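PDB 3FH1: Mll8193 protein from Mesorhizobium loti, which is of unknown function but adopts an NTF2-like fold of the SnoaL-like family, whose curved sheet and helices enclose a pocket that probably binds a small molecule. Local coordinates for residues F26-P35 with W70-F81; N105-M113 with V121-G129. All coordinates share one frame; numbering follows the deposited sequence.

Contact 1: F26-P35 with W70-F81; sequences FNDVFQLHDP and WSAIATQPGTRF
F26 sets its CG anti to the backbone N (chi1 178°), whereas F30, one turn on, keeps CG anti to the carbonyl carbon; the two rings thereby reach the indole of W70 at different points. CE1 and CZ of F26 stand over one face of that indole, CZ 3.7 Å from W70 CE2, and planes at 78° make this a T-shaped pair. F30 presents an edge, offset, to the five-membered ring, its CZ 3.6 Å from W70 CD1. With an alanine at W70, both phenyl edges would probably lose the indole face they meet, and a gap would open beside L38 and A123. A74 CB touches V29 CG1 and F30 CD1. H33, at positive phi, is the C-prime residue of a Schellman motif (D34 N to V29 O), and its ND1 donates to A74 O (2.7 Å) within the imidazole plane. Q31 NE2 gives F81 O a nearly straight bond (2.9 Å) from above the carbonyl plane, and a water links F30 O to F81 N. The ends of helices 16-31 and 63-75 pack at 45°, axes 9.0 Å apart, with L38 of helix 38-41 against V29 and W70, and strands 92-100 and 106-116 beneath F26.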
# COMPACT_ATOMS: atom_id res chain seq x y z
N PHE A 26 -16.07 -0.39 -7.33
CA PHE A 26 -15.31 -1.54 -6.86
C PHE A 26 -15.56 -1.79 -5.36
O PHE A 26 -15.92 -2.89 -4.95
CB PHE A 26 -13.83 -1.30 -7.10
CG PHE A 26 -12.96 -2.40 -6.60
CD1 PHE A 26 -12.79 -3.55 -7.34
CD2 PHE A 26 -12.27 -2.27 -5.41
CE1 PHE A 26 -11.97 -4.57 -6.89
CE2 PHE A 26 -11.47 -3.28 -4.93
CZ PHE A 26 -11.28 -4.44 -5.68
N ASN A 27 -15.45 -0.75 -4.55
CA ASN A 27 -15.68 -0.90 -3.12
C ASN A 27 -17.11 -1.36 -2.81
O ASN A 27 -17.34 -2.15 -1.89
CB ASN A 27 -15.33 0.41 -2.42
CG ASN A 27 -13.83 0.60 -2.24
OD1 ASN A 27 -13.05 -0.40 -2.24
ND2 ASN A 27 -13.43 1.84 -2.03
N ASP A 28 -18.09 -0.86 -3.59
CA ASP A 28 -19.49 -1.22 -3.37
C ASP A 28 -19.71 -2.70 -3.59
O ASP A 28 -20.55 -3.29 -2.94
CB ASP A 28 -20.43 -0.49 -4.30
CG ASP A 28 -20.72 0.94 -3.88
OD1 ASP A 28 -20.38 1.32 -2.73
OD2 ASP A 28 -21.29 1.68 -4.73
N VAL A 29 -18.92 -3.34 -4.46
CA VAL A 29 -19.08 -4.78 -4.66
C VAL A 29 -18.94 -5.50 -3.32
O VAL A 29 -19.71 -6.42 -3.00
CB VAL A 29 -18.04 -5.34 -5.66
CG1 VAL A 29 -17.89 -6.90 -5.51
CG2 VAL A 29 -18.37 -4.89 -7.09
N PHE A 30 -17.98 -5.06 -2.52
CA PHE A 30 -17.68 -5.72 -1.25
C PHE A 30 -18.63 -5.30 -0.16
O PHE A 30 -19.03 -6.12 0.65
CB PHE A 30 -16.20 -5.53 -0.89
CG PHE A 30 -15.32 -6.05 -1.94
CD1 PHE A 30 -15.01 -7.38 -2.00
CD2 PHE A 30 -14.90 -5.23 -2.96
CE1 PHE A 30 -14.26 -7.88 -3.06
CE2 PHE A 30 -14.18 -5.74 -4.03
CZ PHE A 30 -13.85 -7.07 -4.04
N GLN A 31 -18.96 -4.02 -0.13
CA GLN A 31 -19.88 -3.50 0.89
C GLN A 31 -21.28 -4.05 0.73
O GLN A 31 -21.95 -4.34 1.73
CB GLN A 31 -19.92 -1.99 0.81
CG GLN A 31 -18.57 -1.33 1.14
CD GLN A 31 -18.08 -1.66 2.55
OE1 GLN A 31 -18.75 -1.36 3.54
NE2 GLN A 31 -16.93 -2.29 2.64
N LEU A 32 -21.73 -4.24 -0.52
CA LEU A 32 -23.05 -4.76 -0.82
C LEU A 32 -23.06 -6.27 -1.05
O LEU A 32 -24.11 -6.85 -1.27
CB LEU A 32 -23.59 -4.06 -2.07
CG LEU A 32 -23.69 -2.53 -1.96
CD1 LEU A 32 -24.18 -1.99 -3.28
CD2 LEU A 32 -24.61 -2.10 -0.83
N HIS A 33 -21.91 -6.91 -0.94
CA HIS A 33 -21.74 -8.35 -1.21
C HIS A 33 -22.40 -8.72 -2.55
O HIS A 33 -23.18 -9.68 -2.64
CB HIS A 33 -22.28 -9.19 -0.07
CG HIS A 33 -21.65 -8.87 1.24
ND1 HIS A 33 -20.42 -9.36 1.61
CD2 HIS A 33 -22.07 -8.08 2.26
CE1 HIS A 33 -20.11 -8.89 2.81
NE2 HIS A 33 -21.10 -8.12 3.23
N ASP A 34 -22.10 -7.93 -3.57
CA ASP A 34 -22.78 -8.07 -4.86
C ASP A 34 -21.78 -7.96 -5.99
O ASP A 34 -21.32 -6.88 -6.31
CB ASP A 34 -23.86 -6.99 -4.99
CG ASP A 34 -24.64 -7.12 -6.28
OD1 ASP A 34 -24.27 -7.98 -7.11
OD2 ASP A 34 -25.62 -6.38 -6.45
N PRO A 35 -21.38 -9.08 -6.56
CA PRO A 35 -20.35 -9.00 -7.57
C PRO A 35 -20.80 -8.68 -8.99
O PRO A 35 -19.99 -8.78 -9.89
CB PRO A 35 -19.78 -10.42 -7.54
CG PRO A 35 -20.86 -11.27 -7.14
CD PRO A 35 -21.79 -10.47 -6.31
N TRP A 70 -12.47 -12.16 -6.71
CA TRP A 70 -13.18 -11.11 -6.01
C TRP A 70 -14.65 -11.46 -5.70
O TRP A 70 -15.18 -11.07 -4.66
CB TRP A 70 -13.08 -9.83 -6.79
CG TRP A 70 -11.79 -9.12 -6.55
CD1 TRP A 70 -11.12 -8.99 -5.36
CD2 TRP A 70 -11.05 -8.33 -7.50
NE1 TRP A 70 -10.01 -8.17 -5.52
CE2 TRP A 70 -9.99 -7.72 -6.81
CE3 TRP A 70 -11.22 -8.04 -8.86
CZ2 TRP A 70 -9.08 -6.91 -7.45
CZ3 TRP A 70 -10.32 -7.26 -9.48
CH2 TRP A 70 -9.24 -6.69 -8.77
N SER A 71 -15.32 -12.19 -6.60
CA SER A 71 -16.71 -12.62 -6.38
C SER A 71 -16.83 -13.53 -5.16
O SER A 71 -17.78 -13.44 -4.37
CB SER A 71 -17.25 -13.34 -7.63
OG SER A 71 -17.30 -12.46 -8.73
N ALA A 72 -15.88 -14.43 -5.02
CA ALA A 72 -15.89 -15.35 -3.91
C ALA A 72 -15.68 -14.55 -2.62
O ALA A 72 -16.31 -14.83 -1.59
CB ALA A 72 -14.80 -16.41 -4.07
N ILE A 73 -14.72 -13.64 -2.65
CA ILE A 73 -14.38 -12.80 -1.49
C ILE A 73 -15.61 -12.02 -1.07
O ILE A 73 -15.95 -11.99 0.12
CB ILE A 73 -13.17 -11.88 -1.72
CG1 ILE A 73 -11.90 -12.75 -1.80
CG2 ILE A 73 -13.06 -10.81 -0.56
CD1 ILE A 73 -10.68 -12.00 -2.33
N ALA A 74 -16.28 -11.41 -2.03
CA ALA A 74 -17.45 -10.55 -1.78
C ALA A 74 -18.64 -11.26 -1.20
O ALA A 74 -19.50 -10.63 -0.60
CB ALA A 74 -17.89 -9.81 -3.06
N THR A 75 -18.74 -12.54 -1.48
CA THR A 75 -19.91 -13.30 -1.10
C THR A 75 -19.65 -14.38 -0.04
O THR A 75 -20.55 -15.18 0.25
CB THR A 75 -20.59 -13.96 -2.35
OG1 THR A 75 -19.67 -14.87 -2.96
CG2 THR A 75 -21.03 -12.90 -3.34
N GLN A 76 -18.47 -14.41 0.56
CA GLN A 76 -18.16 -15.42 1.58
C GLN A 76 -18.94 -15.11 2.87
O GLN A 76 -18.72 -14.06 3.48
CB GLN A 76 -16.65 -15.45 1.87
CG GLN A 76 -16.18 -16.53 2.85
CD GLN A 76 -16.46 -17.94 2.36
OE1 GLN A 76 -16.60 -18.19 1.16
NE2 GLN A 76 -16.54 -18.88 3.29
N PRO A 77 -19.84 -16.02 3.30
CA PRO A 77 -20.61 -15.77 4.52
C PRO A 77 -19.76 -15.44 5.74
O PRO A 77 -18.65 -15.98 5.95
CB PRO A 77 -21.39 -17.10 4.75
CG PRO A 77 -21.43 -17.73 3.42
CD PRO A 77 -20.18 -17.32 2.69
N GLY A 78 -20.27 -14.50 6.52
CA GLY A 78 -19.64 -14.13 7.77
C GLY A 78 -18.44 -13.22 7.67
O GLY A 78 -17.77 -13.00 8.67
N THR A 79 -18.18 -12.71 6.47
CA THR A 79 -17.01 -11.86 6.25
C THR A 79 -17.46 -10.51 5.72
O THR A 79 -18.52 -10.39 5.10
CB THR A 79 -16.06 -12.48 5.25
OG1 THR A 79 -16.68 -12.48 3.96
CG2 THR A 79 -15.69 -13.89 5.65
N ARG A 80 -16.65 -9.48 5.99
CA ARG A 80 -16.94 -8.13 5.54
C ARG A 80 -15.66 -7.29 5.54
O ARG A 80 -14.61 -7.73 6.02
CB ARG A 80 -17.98 -7.45 6.44
CG ARG A 80 -17.43 -6.87 7.76
CD ARG A 80 -18.54 -6.32 8.66
NE ARG A 80 -18.01 -5.76 9.90
CZ ARG A 80 -17.81 -6.45 11.03
NH1 ARG A 80 -18.11 -7.75 11.11
NH2 ARG A 80 -17.32 -5.84 12.10
N PHE A 81 -15.76 -6.10 4.98
CA PHE A 81 -14.67 -5.13 5.02
C PHE A 81 -15.16 -3.80 5.57
O PHE A 81 -16.26 -3.36 5.24
CB PHE A 81 -14.11 -4.82 3.62
CG PHE A 81 -13.37 -5.96 2.97
CD1 PHE A 81 -14.04 -6.94 2.25
CD2 PHE A 81 -12.00 -6.02 3.01
CE1 PHE A 81 -13.32 -7.99 1.63
CE2 PHE A 81 -11.31 -7.05 2.39
CZ PHE A 81 -12.00 -8.03 1.69
O HOH W 1 -18.10 -5.70 3.41

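Contact 2: N105-M113 with V121-G129; sequences NSVRGVNLM and VEAMGYVKG
V110 and Y126 exchange two backbone hydrogen bonds of 2.9 Å, V110 N to Y126 O and Y126 N to V110 O, as an antiparallel hydrogen-bonded pair. L112 and M124 form the next such pair, and K128 N adds a bond to R108 O (3.0 Å). G109 with V127 and N111 with G125 come between these, M113 with A123 beyond L112 and M124, as non-hydrogen-bonded pairs, where CA-H...O contacts such as G125 CA to V110 O (3.4 Å) supplement the ladder. A CB on G109 would lie 2.7 Å from Y126 O, a clash.

Apolar contacts divide between the two faces. On that of L112, M124 and Y126, V110 CG1 sits between its backbone N and carbonyl carbon (chi1 63°), which lays it against Y126 CB at 4.0 Å. On the other, the selenomethionine M113 bends at chi2 and chi3, bringing SE to 3.6 Å from A123 CB.

Charged R108 and K128 run alongside each other, pointing the same way, where the start of strand 106-116 meets the chain's C-terminus, R108 CB 4.1 Å from K128 CG. Their like charges have separate partners: E84 of the same chain and E49 of the second subunit for R108, the carbonyls of G125 and N50 of the second subunit for K128.

The face of N111 and M113 looks to helix 16-31; N111 OD1 accepts from W97 NE1, and ND2 makes a weak hydrogen bond to an unidentified ligand. V110 packs on Y126 of the second subunit. A strand angle of 162° and axis separation of 4.5 Å show antiparallel neighbours; joined by the short turn between strands 106-116 and 119-127, they make a beta hairpin in the curved sheet of an NTF2-like fold, one face toward the helices, the other at the dimer interface.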
# COMPACT_ATOMS: atom_id res chain seq x y z
N ASN A 105 -12.17 -12.82 13.86
CA ASN A 105 -10.90 -12.09 13.85
C ASN A 105 -10.92 -11.06 12.71
O ASN A 105 -11.75 -11.13 11.82
CB ASN A 105 -9.73 -13.07 13.67
CG ASN A 105 -9.55 -13.98 14.88
OD1 ASN A 105 -9.56 -13.51 16.01
ND2 ASN A 105 -9.38 -15.28 14.64
N SER A 106 -9.97 -10.13 12.74
CA SER A 106 -9.84 -9.19 11.64
C SER A 106 -8.38 -8.99 11.35
O SER A 106 -7.52 -9.41 12.15
CB SER A 106 -10.47 -7.83 11.96
OG SER A 106 -9.73 -7.11 12.92
N VAL A 107 -8.11 -8.38 10.21
CA VAL A 107 -6.77 -7.99 9.83
C VAL A 107 -6.84 -6.70 8.99
O VAL A 107 -7.73 -6.51 8.16
CB VAL A 107 -5.99 -9.11 9.09
CG1 VAL A 107 -6.69 -9.51 7.75
CG2 VAL A 107 -4.52 -8.70 8.86
N ARG A 108 -5.93 -5.76 9.25
CA ARG A 108 -5.82 -4.59 8.40
C ARG A 108 -4.99 -4.87 7.16
O ARG A 108 -4.03 -5.64 7.20
CB ARG A 108 -5.25 -3.42 9.18
CG ARG A 108 -5.99 -3.00 10.41
CD ARG A 108 -5.29 -1.86 11.11
NE ARG A 108 -5.37 -0.60 10.38
CZ ARG A 108 -4.44 0.35 10.45
NH1 ARG A 108 -3.39 0.21 11.23
NH2 ARG A 108 -4.58 1.47 9.77
N GLY A 109 -5.33 -4.18 6.08
CA GLY A 109 -4.64 -4.35 4.79
C GLY A 109 -4.81 -3.18 3.88
O GLY A 109 -5.42 -2.15 4.23
N VAL A 110 -4.26 -3.31 2.69
CA VAL A 110 -4.31 -2.27 1.71
C VAL A 110 -4.26 -2.89 0.32
O VAL A 110 -3.61 -3.95 0.10
CB VAL A 110 -3.10 -1.27 1.86
CG1 VAL A 110 -1.75 -1.97 1.63
CG2 VAL A 110 -3.33 -0.00 1.00
N ASN A 111 -4.97 -2.25 -0.60
CA ASN A 111 -4.86 -2.56 -2.02
C ASN A 111 -4.22 -1.36 -2.75
O ASN A 111 -4.60 -0.18 -2.53
CB ASN A 111 -6.22 -2.71 -2.71
CG ASN A 111 -6.92 -3.99 -2.39
OD1 ASN A 111 -6.61 -4.68 -1.44
ND2 ASN A 111 -7.88 -4.36 -3.26
N LEU A 112 -3.24 -1.64 -3.61
CA LEU A 112 -2.72 -0.68 -4.56
C LEU A 112 -3.32 -0.98 -5.92
O LEU A 112 -3.11 -2.05 -6.52
CB LEU A 112 -1.21 -0.73 -4.69
CG LEU A 112 -0.41 0.16 -3.75
CD1 LEU A 112 -0.70 -0.26 -2.27
CD2 LEU A 112 1.10 0.11 -4.10
N MSE A 113 -4.02 0.01 -6.44
CA MSE A 113 -4.84 -0.18 -7.65
C MSE A 113 -4.40 0.67 -8.76
O MSE A 113 -4.01 1.82 -8.54
CB MSE A 113 -6.32 0.18 -7.33
CG MSE A 113 -6.91 -0.51 -6.12
SE MSE A 113 -7.29 -2.36 -6.36
CE MSE A 113 -8.85 -2.14 -7.47
N VAL A 121 -6.51 -2.64 -14.19
CA VAL A 121 -5.52 -3.51 -14.81
C VAL A 121 -4.60 -4.19 -13.82
O VAL A 121 -3.96 -5.16 -14.16
CB VAL A 121 -4.68 -2.80 -15.82
CG1 VAL A 121 -5.48 -2.43 -17.04
CG2 VAL A 121 -3.92 -1.61 -15.24
N GLU A 122 -4.52 -3.64 -12.60
CA GLU A 122 -3.58 -4.12 -11.59
C GLU A 122 -4.17 -3.87 -10.21
O GLU A 122 -4.74 -2.80 -9.92
CB GLU A 122 -2.24 -3.39 -11.76
CG GLU A 122 -1.16 -3.68 -10.77
CD GLU A 122 0.15 -2.94 -11.12
OE1 GLU A 122 0.22 -1.69 -10.94
OE2 GLU A 122 1.08 -3.61 -11.61
N ALA A 123 -4.12 -4.90 -9.37
CA ALA A 123 -4.54 -4.77 -7.98
C ALA A 123 -3.53 -5.55 -7.16
O ALA A 123 -3.36 -6.77 -7.37
CB ALA A 123 -5.93 -5.35 -7.74
N MSE A 124 -2.91 -4.89 -6.19
CA MSE A 124 -1.83 -5.50 -5.38
C MSE A 124 -2.15 -5.39 -3.89
O MSE A 124 -2.21 -4.30 -3.34
CB MSE A 124 -0.49 -4.83 -5.71
CG MSE A 124 -0.15 -4.88 -7.18
SE MSE A 124 1.41 -3.85 -7.49
CE MSE A 124 2.03 -4.56 -9.06
N GLY A 125 -2.38 -6.53 -3.26
CA GLY A 125 -2.85 -6.57 -1.89
C GLY A 125 -1.80 -6.93 -0.87
O GLY A 125 -0.93 -7.78 -1.11
N TYR A 126 -1.86 -6.23 0.29
CA TYR A 126 -0.97 -6.50 1.40
C TYR A 126 -1.70 -6.42 2.74
O TYR A 126 -2.75 -5.79 2.81
CB TYR A 126 0.17 -5.51 1.43
CG TYR A 126 0.99 -5.39 0.14
CD1 TYR A 126 0.52 -4.71 -0.95
CD2 TYR A 126 2.22 -5.99 0.03
CE1 TYR A 126 1.29 -4.57 -2.10
CE2 TYR A 126 2.99 -5.88 -1.13
CZ TYR A 126 2.51 -5.18 -2.21
OH TYR A 126 3.27 -5.05 -3.37
N VAL A 127 -1.13 -7.01 3.80
CA VAL A 127 -1.75 -7.09 5.10
C VAL A 127 -0.74 -6.84 6.19
O VAL A 127 0.45 -6.84 5.96
CB VAL A 127 -2.39 -8.48 5.34
CG1 VAL A 127 -3.66 -8.63 4.49
CG2 VAL A 127 -1.39 -9.64 5.07
N LYS A 128 -1.22 -6.66 7.42
CA LYS A 128 -0.33 -6.77 8.57
C LYS A 128 -0.03 -8.23 8.74
O LYS A 128 -0.91 -9.08 8.55
CB LYS A 128 -1.02 -6.23 9.82
CG LYS A 128 -1.45 -4.77 9.68
CD LYS A 128 -0.25 -3.82 9.38
CE LYS A 128 -0.64 -2.32 9.40
NZ LYS A 128 0.49 -1.37 9.07
N GLY A 129 1.21 -8.53 9.10
CA GLY A 129 1.68 -9.90 9.11
C GLY A 129 1.82 -10.52 10.47
O GLY A 129 2.29 -11.67 10.44
OXT GLY A 129 1.53 -9.98 11.56

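How the contacts relate
Contact 1 closes before contact 2 opens along the chain, and their centres lie 15 Å apart. Residues 26-35 and 70-81 join two helices and the start of strand 80-89, while 105-113 and 121-129 are parts of the hairpin of strands 106-116 and 119-127, in the same mixed sheet. The layers meet directly: W70 CZ2 packs on A123 CB at 3.5 Å and F26 CZ on M113 CE at 3.8 Å. At this junction an unidentified ligand, probably from the crystallisation liquor, accepts a hydrogen bond from W70 NE1 and also reaches N111, consistent with the cone-shaped pocket of NTF2-like proteins. Contact 2 also reaches the second subunit, which touches neither segment of contact 1.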